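Local coordinates for protein short-chain dehydrogenase/reductase SDR (Burkholderia phymatum, PDB 5IG2) that binds the dinucleotide NAD in a Rossmann-type fold and is probably an oxidoreductase acting on CH-OH groups with NAD or NADP as acceptor, at residues B[26-29]-B[30-34]; B[51-54]-B[55-59]. All coordinates share one frame; numbering follows the deposited sequence.

Contact 1 (B[26-29]-B[30-34]); sequences FGRA and FAEKG. With NAD (nicotinamide-adenine-dinucleotide), chain F.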
ATOM      1  N   PHE B  26      30.745  16.059 -28.090  1.00 11.48           N
ATOM      2  CA  PHE B  26      31.817  15.124 -28.443  1.00 11.89           C
ATOM      3  C   PHE B  26      33.052  15.339 -27.581  1.00 10.48           C
ATOM      4  O   PHE B  26      33.679  14.372 -27.134  1.00 14.26           O
ATOM      5  CB  PHE B  26      32.233  15.263 -29.913  1.00  9.88           C
ATOM      6  CG  PHE B  26      31.136  14.989 -30.915  1.00 11.93           C
ATOM      7  CD1 PHE B  26      30.012  14.253 -30.578  1.00 14.11           C
ATOM      8  CD2 PHE B  26      31.252  15.471 -32.213  1.00 11.17           C
ATOM      9  CE1 PHE B  26      29.016  14.013 -31.518  1.00 15.50           C
ATOM     10  CE2 PHE B  26      30.265  15.238 -33.152  1.00 12.00           C
ATOM     11  CZ  PHE B  26      29.146  14.501 -32.808  1.00 17.03           C
ATOM     12  N   GLY B  27      33.449  16.594 -27.379  1.00 10.42           N
ATOM     13  CA  GLY B  27      34.680  16.845 -26.649  1.00 10.07           C
ATOM     14  C   GLY B  27      34.639  16.268 -25.248  1.00 13.11           C
ATOM     15  O   GLY B  27      35.585  15.604 -24.801  1.00 11.89           O
ATOM     16  N   ARG B  28      33.526  16.494 -24.548  1.00 10.56           N
ATOM     17  CA  ARG B  28      33.346  15.920 -23.222  1.00 11.98           C
ATOM     18  C   ARG B  28      33.415  14.396 -23.267  1.00 11.96           C
ATOM     19  O   ARG B  28      34.012  13.769 -22.385  1.00 11.63           O
ATOM     20  CB  ARG B  28      32.013  16.388 -22.659  1.00 11.05           C
ATOM     21  CG  ARG B  28      31.668  15.871 -21.289  1.00 14.11           C
ATOM     22  CD  ARG B  28      30.350  16.511 -20.854  1.00 19.88           C
ATOM     23  NE  ARG B  28      29.895  16.075 -19.538  1.00 24.23           N
ATOM     24  CZ  ARG B  28      29.126  15.009 -19.329  1.00 24.48           C
ATOM     25  NH1 ARG B  28      28.730  14.262 -20.349  1.00 24.75           N
ATOM     26  NH2 ARG B  28      28.760  14.688 -18.101  1.00 24.01           N
ATOM     27  N   ALA B  29      32.814  13.786 -24.297  1.00 11.85           N
ATOM     28  CA  ALA B  29      32.833  12.330 -24.427  1.00 11.77           C
ATOM     29  C   ALA B  29      34.237  11.812 -24.740  1.00 14.27           C
ATOM     30  O   ALA B  29      34.636  10.749 -24.241  1.00 12.90           O
ATOM     31  CB  ALA B  29      31.838  11.896 -25.505  1.00 10.77           C
ATOM     32  N   PHE B  30      34.994  12.535 -25.578  1.00 12.43           N
ATOM     33  CA  PHE B  30      36.400  12.196 -25.781  1.00 12.58           C
ATOM     34  C   PHE B  30      37.161  12.211 -24.460  1.00 12.01           C
ATOM     35  O   PHE B  30      37.991  11.332 -24.195  1.00 15.19           O
ATOM     36  CB  PHE B  30      37.060  13.178 -26.755  1.00 12.35           C
ATOM     37  CG  PHE B  30      36.496  13.157 -28.150  1.00 15.88           C
ATOM     38  CD1 PHE B  30      35.917  12.006 -28.681  1.00 12.18           C
ATOM     39  CD2 PHE B  30      36.574  14.299 -28.947  1.00 10.52           C
ATOM     40  CE1 PHE B  30      35.417  12.012 -29.993  1.00 13.34           C
ATOM     41  CE2 PHE B  30      36.076  14.308 -30.248  1.00 10.26           C
ATOM     42  CZ  PHE B  30      35.495  13.172 -30.770  1.00 11.12           C
ATOM     43  N   ALA B  31      36.909  13.222 -23.634  1.00 11.47           N
ATOM     44  CA  ALA B  31      37.613  13.332 -22.366  1.00 10.82           C
ATOM     45  C   ALA B  31      37.253  12.174 -21.445  1.00 14.86           C
ATOM     46  O   ALA B  31      38.133  11.585 -20.803  1.00 16.76           O
ATOM     47  CB  ALA B  31      37.292  14.684 -21.729  1.00  8.79           C
ATOM     48  N   GLU B  32      35.968  11.807 -21.402  1.00 14.26           N
ATOM     49  CA  GLU B  32      35.547  10.670 -20.597  1.00 12.76           C
ATOM     50  C   GLU B  32      36.196   9.386 -21.084  1.00 14.67           C
ATOM     51  O   GLU B  32      36.670   8.577 -20.282  1.00 16.11           O
ATOM     52  CB  GLU B  32      34.029  10.542 -20.628  1.00 14.11           C
ATOM     53  CG  GLU B  32      33.317  11.673 -19.917  1.00 18.54           C
ATOM     54  CD  GLU B  32      31.816  11.653 -20.168  1.00 25.12           C
ATOM     55  OE1 GLU B  32      31.405  11.313 -21.298  1.00 22.88           O
ATOM     56  OE2 GLU B  32      31.047  11.975 -19.237  1.00 27.87           O
ATOM     57  N   LYS B  33      36.223   9.178 -22.401  1.00 15.74           N
ATOM     58  CA  LYS B  33      36.842   7.968 -22.936  1.00 16.81           C
ATOM     59  C   LYS B  33      38.344   7.965 -22.669  1.00 16.45           C
ATOM     60  O   LYS B  33      38.900   6.945 -22.247  1.00 15.43           O
ATOM     61  CB  LYS B  33      36.549   7.850 -24.436  1.00 13.60           C
ATOM     62  CG  LYS B  33      37.134   6.616 -25.103  1.00 16.54           C
ATOM     63  CD  LYS B  33      36.567   5.327 -24.517  1.00 17.14           C
ATOM     64  CE  LYS B  33      37.113   4.130 -25.287  1.00 20.35           C
ATOM     65  NZ  LYS B  33      36.573   2.835 -24.804  1.00 21.36           N
ATOM     66  N   GLY B  34      39.009   9.105 -22.891  1.00 14.56           N
ATOM     67  CA  GLY B  34      40.428   9.194 -22.593  1.00 12.38           C
ATOM     68  C   GLY B  34      40.731   8.907 -21.136  1.00 12.14           C
ATOM     69  O   GLY B  34      41.672   8.174 -20.819  1.00 16.01           O
TER
HETATM   70  PA  NAD F 301      28.667  21.215 -28.512  1.00 13.13           P
HETATM   71  O1A NAD F 301      28.028  22.547 -28.562  1.00 13.39           O
HETATM   72  O2A NAD F 301      28.004  20.251 -27.516  1.00 12.48           O
HETATM   73  O5B NAD F 301      30.229  21.269 -28.205  1.00 14.29           O
HETATM   74  C5B NAD F 301      31.090  22.181 -28.913  1.00 11.74           C
HETATM   75  C4B NAD F 301      31.866  22.945 -27.876  1.00  8.74           C
HETATM   76  O4B NAD F 301      32.775  23.854 -28.535  1.00 14.11           O
HETATM   77  C3B NAD F 301      31.025  23.789 -26.903  1.00 13.20           C
HETATM   78  O3B NAD F 301      31.295  23.446 -25.548  1.00 12.03           O
HETATM   79  C2B NAD F 301      31.465  25.232 -27.199  1.00 14.67           C
HETATM   80  O2B NAD F 301      31.494  26.045 -26.032  1.00 14.54           O
HETATM   81  C1B NAD F 301      32.873  25.008 -27.730  1.00 12.91           C
HETATM   82  N9A NAD F 301      33.393  26.107 -28.535  1.00 11.50           N
HETATM   83  C8A NAD F 301      32.715  26.862 -29.455  1.00 12.09           C
HETATM   84  N7A NAD F 301      33.408  27.862 -29.941  1.00 14.41           N
HETATM   85  C5A NAD F 301      34.633  27.755 -29.301  1.00 12.36           C
HETATM   86  C6A NAD F 301      35.809  28.525 -29.367  1.00 14.18           C
HETATM   87  N6A NAD F 301      35.917  29.653 -30.075  1.00 15.25           N
HETATM   88  N1A NAD F 301      36.867  28.121 -28.630  1.00 13.34           N
HETATM   89  C2A NAD F 301      36.740  27.030 -27.866  1.00 13.72           C
HETATM   90  N3A NAD F 301      35.673  26.239 -27.700  1.00 13.17           N
HETATM   91  C4A NAD F 301      34.645  26.663 -28.446  1.00 11.34           C
HETATM   92  O3  NAD F 301      28.639  20.555 -29.957  1.00 12.47           O
HETATM   93  PN  NAD F 301      29.327  19.237 -30.545  1.00 12.45           P
HETATM   94  O1N NAD F 301      29.895  18.422 -29.442  1.00 10.03           O
HETATM   95  O2N NAD F 301      28.343  18.621 -31.463  1.00 12.27           O
HETATM   96  O5D NAD F 301      30.486  19.914 -31.402  1.00 11.30           O
HETATM   97  C5D NAD F 301      31.775  19.282 -31.557  1.00  8.90           C
HETATM   98  C4D NAD F 301      32.101  19.234 -33.029  1.00 11.13           C
HETATM   99  O4D NAD F 301      31.273  18.252 -33.697  1.00 12.40           O
HETATM  100  C3D NAD F 301      31.904  20.550 -33.794  1.00 11.50           C
HETATM  101  O3D NAD F 301      33.013  20.768 -34.657  1.00 12.02           O
HETATM  102  C2D NAD F 301      30.648  20.277 -34.625  1.00 10.87           C
HETATM  103  O2D NAD F 301      30.638  21.074 -35.802  1.00 10.46           O
HETATM  104  C1D NAD F 301      30.857  18.799 -34.916  1.00 11.72           C
HETATM  105  N1N NAD F 301      29.629  18.008 -35.409  1.00 13.12           N
HETATM  106  C2N NAD F 301      28.545  17.931 -34.615  1.00 11.09           C
HETATM  107  C3N NAD F 301      27.445  17.193 -35.015  1.00 10.77           C
HETATM  108  C7N NAD F 301      26.268  16.929 -34.129  1.00 11.17           C
HETATM  109  O7N NAD F 301      25.197  16.562 -34.638  1.00 11.71           O
HETATM  110  N7N NAD F 301      26.382  17.210 -32.842  1.00 12.35           N
HETATM  111  C4N NAD F 301      27.495  16.535 -36.238  1.00 12.65           C
HETATM  112  C5N NAD F 301      28.630  16.619 -37.025  1.00 15.31           C
HETATM  113  C6N NAD F 301      29.694  17.371 -36.595  1.00 14.82           C
HETATM  114  O   HOH W   1      28.387  11.264 -18.915  1.00 38.17           O

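Contact 2 (B[51-54]-B[55-59]); sequences LART and VDTLR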
ATOM      1  N   LEU B  51      33.158  23.863 -18.993  1.00 14.12           N
ATOM      2  CA  LEU B  51      34.492  23.279 -18.891  1.00 14.70           C
ATOM      3  C   LEU B  51      34.833  22.940 -17.447  1.00 15.23           C
ATOM      4  O   LEU B  51      35.358  21.856 -17.160  1.00 14.86           O
ATOM      5  CB  LEU B  51      35.525  24.250 -19.471  1.00 14.56           C
ATOM      6  CG  LEU B  51      36.977  23.765 -19.515  1.00 17.34           C
ATOM      7  CD1 LEU B  51      37.123  22.509 -20.368  1.00 16.12           C
ATOM      8  CD2 LEU B  51      37.915  24.872 -20.001  1.00 13.32           C
ATOM      9  N   ALA B  52      34.534  23.856 -16.520  1.00 12.69           N
ATOM     10  CA  ALA B  52      34.824  23.607 -15.114  1.00 12.56           C
ATOM     11  C   ALA B  52      34.061  22.391 -14.596  1.00 15.10           C
ATOM     12  O   ALA B  52      34.612  21.583 -13.841  1.00 13.96           O
ATOM     13  CB  ALA B  52      34.492  24.849 -14.284  1.00 13.26           C
ATOM     14  N   ARG B  53      32.790  22.239 -14.985  1.00 15.06           N
ATOM     15  CA  ARG B  53      32.030  21.085 -14.513  1.00 16.70           C
ATOM     16  C   ARG B  53      32.599  19.789 -15.083  1.00 15.64           C
ATOM     17  O   ARG B  53      32.733  18.791 -14.361  1.00 14.01           O
ATOM     18  CB  ARG B  53      30.553  21.236 -14.880  1.00 13.73           C
ATOM     19  CG  ARG B  53      29.829  22.351 -14.138  1.00 12.51           C
ATOM     20  CD  ARG B  53      29.813  22.109 -12.639  1.00 13.90           C
ATOM     21  NE  ARG B  53      29.182  20.829 -12.318  1.00 17.82           N
ATOM     22  CZ  ARG B  53      29.431  20.136 -11.213  1.00 20.88           C
ATOM     23  NH1 ARG B  53      30.291  20.606 -10.315  1.00 16.22           N
ATOM     24  NH2 ARG B  53      28.817  18.975 -11.004  1.00 21.19           N
ATOM     25  N   THR B  54      32.945  19.793 -16.377  1.00 13.26           N
ATOM     26  CA  THR B  54      33.542  18.612 -16.999  1.00 14.53           C
ATOM     27  C   THR B  54      34.822  18.203 -16.277  1.00 14.56           C
ATOM     28  O   THR B  54      35.008  17.031 -15.928  1.00 13.34           O
ATOM     29  CB  THR B  54      33.829  18.885 -18.482  1.00 14.61           C
ATOM     30  OG1 THR B  54      32.598  19.120 -19.181  1.00 15.94           O
ATOM     31  CG2 THR B  54      34.555  17.699 -19.119  1.00 11.49           C
ATOM     32  N   VAL B  55      35.716  19.169 -16.042  1.00 12.52           N
ATOM     33  CA  VAL B  55      36.985  18.883 -15.375  1.00 15.20           C
ATOM     34  C   VAL B  55      36.742  18.369 -13.957  1.00 17.04           C
ATOM     35  O   VAL B  55      37.349  17.383 -13.523  1.00 15.30           O
ATOM     36  CB  VAL B  55      37.877  20.141 -15.370  1.00 14.48           C
ATOM     37  CG1 VAL B  55      39.061  19.959 -14.423  1.00 13.89           C
ATOM     38  CG2 VAL B  55      38.352  20.480 -16.786  1.00 12.78           C
ATOM     39  N   ASP B  56      35.858  19.044 -13.215  1.00 12.73           N
ATOM     40  CA  ASP B  56      35.582  18.676 -11.831  1.00 13.26           C
ATOM     41  C   ASP B  56      35.134  17.221 -11.728  1.00 17.59           C
ATOM     42  O   ASP B  56      35.675  16.443 -10.933  1.00 17.50           O
ATOM     43  CB  ASP B  56      34.517  19.615 -11.259  1.00 12.79           C
ATOM     44  CG  ASP B  56      34.301  19.418  -9.773  1.00 20.45           C
ATOM     45  OD1 ASP B  56      33.628  18.439  -9.386  1.00 22.53           O
ATOM     46  OD2 ASP B  56      34.794  20.255  -8.985  1.00 22.06           O
ATOM     47  N   THR B  57      34.160  16.833 -12.555  1.00 13.99           N
ATOM     48  CA  THR B  57      33.608  15.487 -12.492  1.00 14.88           C
ATOM     49  C   THR B  57      34.638  14.435 -12.894  1.00 16.46           C
ATOM     50  O   THR B  57      34.759  13.395 -12.235  1.00 17.74           O
ATOM     51  CB  THR B  57      32.367  15.420 -13.377  1.00 15.96           C
ATOM     52  OG1 THR B  57      31.351  16.228 -12.777  1.00 19.42           O
ATOM     53  CG2 THR B  57      31.848  13.988 -13.495  1.00 18.55           C
ATOM     54  N   LEU B  58      35.401  14.693 -13.958  1.00 14.43           N
ATOM     55  CA  LEU B  58      36.460  13.766 -14.349  1.00 13.61           C
ATOM     56  C   LEU B  58      37.514  13.623 -13.256  1.00 16.00           C
ATOM     57  O   LEU B  58      37.947  12.509 -12.940  1.00 15.86           O
ATOM     58  CB  LEU B  58      37.098  14.232 -15.652  1.00 10.39           C
ATOM     59  CG  LEU B  58      36.209  14.055 -16.885  1.00 17.39           C
ATOM     60  CD1 LEU B  58      36.860  14.698 -18.092  1.00 17.28           C
ATOM     61  CD2 LEU B  58      35.909  12.573 -17.158  1.00 17.52           C
ATOM     62  N   ARG B  59      37.946  14.739 -12.670  1.00 13.97           N
ATOM     63  CA  ARG B  59      38.937  14.669 -11.606  1.00 13.16           C
ATOM     64  C   ARG B  59      38.405  13.894 -10.402  1.00 17.76           C
ATOM     65  O   ARG B  59      39.125  13.082  -9.805  1.00 19.86           O
ATOM     66  CB  ARG B  59      39.348  16.081 -11.214  1.00 13.48           C
ATOM     67  CG  ARG B  59      40.383  16.156 -10.116  1.00 19.70           C
ATOM     68  CD  ARG B  59      40.739  17.617  -9.871  1.00 17.38           C
ATOM     69  NE  ARG B  59      41.419  18.185 -11.030  1.00 18.10           N
ATOM     70  CZ  ARG B  59      41.267  19.434 -11.456  1.00 20.76           C
ATOM     71  NH1 ARG B  59      40.437  20.262 -10.825  1.00 20.85           N
ATOM     72  NH2 ARG B  59      41.946  19.857 -12.517  1.00 17.24           N
TER

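Contact 1 (B[26-29]-B[30-34])
Phe26 O accepts the backbone N-H of Phe30 at 2.7 Å (N to O), with an N-H...O angle of 166°. The same oxygen also lies over one face of the Phe30 ring, offset toward the rim, with Phe30 CG 3.2 Å from Phe26 O. Both belong to helix 25-36, which links strands 16-20 and 40-45 as the first beta-alpha-beta unit of the Rossmann fold. The N-terminal end of this helix meets the NAD pyrophosphate. Phe26 N donates to NAD O1N at 2.9 Å, and NAD O2N sits above the centre of the Phe26 ring. The ring also reaches the nicotinamide ribose, with Phe26 CE2 3.2 Å from NAD O4D. Phe30 keeps CG beside its own backbone N (chi1 -64°), which lays the ring back along the previous turn. Phe30 CZ meets Phe26 CB at 4.0 Å, and the Phe30 ring stacks with that of Phe96.

On another side of the helix, Arg28 and Glu32 pair one turn apart. Arg28 is extended from CG to NE, and its guanidinium is turned 57° from the Glu32 carboxylate. Glu32 OE2 stands over the guanidinium face, 3.4 Å from Arg28 NH1. This salt bridge is one of charge alone, since no N-H points at the oxygen. The other terminal nitrogen, Arg28 NH2, is hydrogen-bonded to Thr57 OG1 of the second subunit. A water joins the pair: it donates to Glu32 OE2 at 2.8 Å and accepts a weak bond from Arg28 NH1.

Contact 2 (B[51-54]-B[55-59])
Thr57 N donates to Arg53 O at 3.0 Å, nearly straight at 168°. Thr57 OG1 lies near the same carbonyl oxygen. Arg53 is bent at chi2 and chi3, which brings the guanidinium forward over the following turn. Thr57 OG1 then stands over one guanidinium face, 4.1 Å from Arg53 NH2. Asp56 runs alongside Arg53, its OD1 4.1 Å from Arg53 NH1. That is too far for a salt bridge. Arg53 NH2 has its salt bridge with Asp56 OD2 of the second subunit.

Helix 48-60 connects strands 40-45 and 65-69 in a beta-alpha-beta unit of the Rossmann fold. Its apolar side faces inward. Thr54 and Leu58 lie side by side and point the same way, with Thr54 CG2 3.9 Å from Leu58 CD1. Leu51 CD1 meets Val55 CG2 at 4.3 Å. Leu51, Thr54 and Leu58 all rest on Leu43 of strand 40-45.

Chi1 of Thr54 (-64°) sets its hydroxyl beside the backbone N, where OG1 is hydrogen-bonded to Ala50 O, one turn back. It leaves CG2 anti to that N, on the Leu58 side. The bond of Thr54 OG1 to Ala22 O is weak, and the two oxygens compete for the one hydroxyl proton.

Overall arrangement
Contacts 1 and 2 lie on neighbouring helices, 25-36 and 48-60, with centres about 11 Å apart. The helices touch directly: Ala31 CB is 3.7 Å from Leu58 CD1, and Arg28 CD is 3.8 Å from Thr54 OG1. The Glu32 side chain also packs on Leu58. Contact 1 reaches NAD itself through Phe26. Contact 2 does not touch NAD: the Leu51 side chain is about 7 Å from it and about 4 Å from the side chain of Asp45, whose OD1 is hydrogen-bonded to the cofactor. Arg28 of contact 1 bonds the second subunit's copy of Thr57, a contact 2 residue, while contact 2 meets the same helix of that subunit at Ala52 and Asp56.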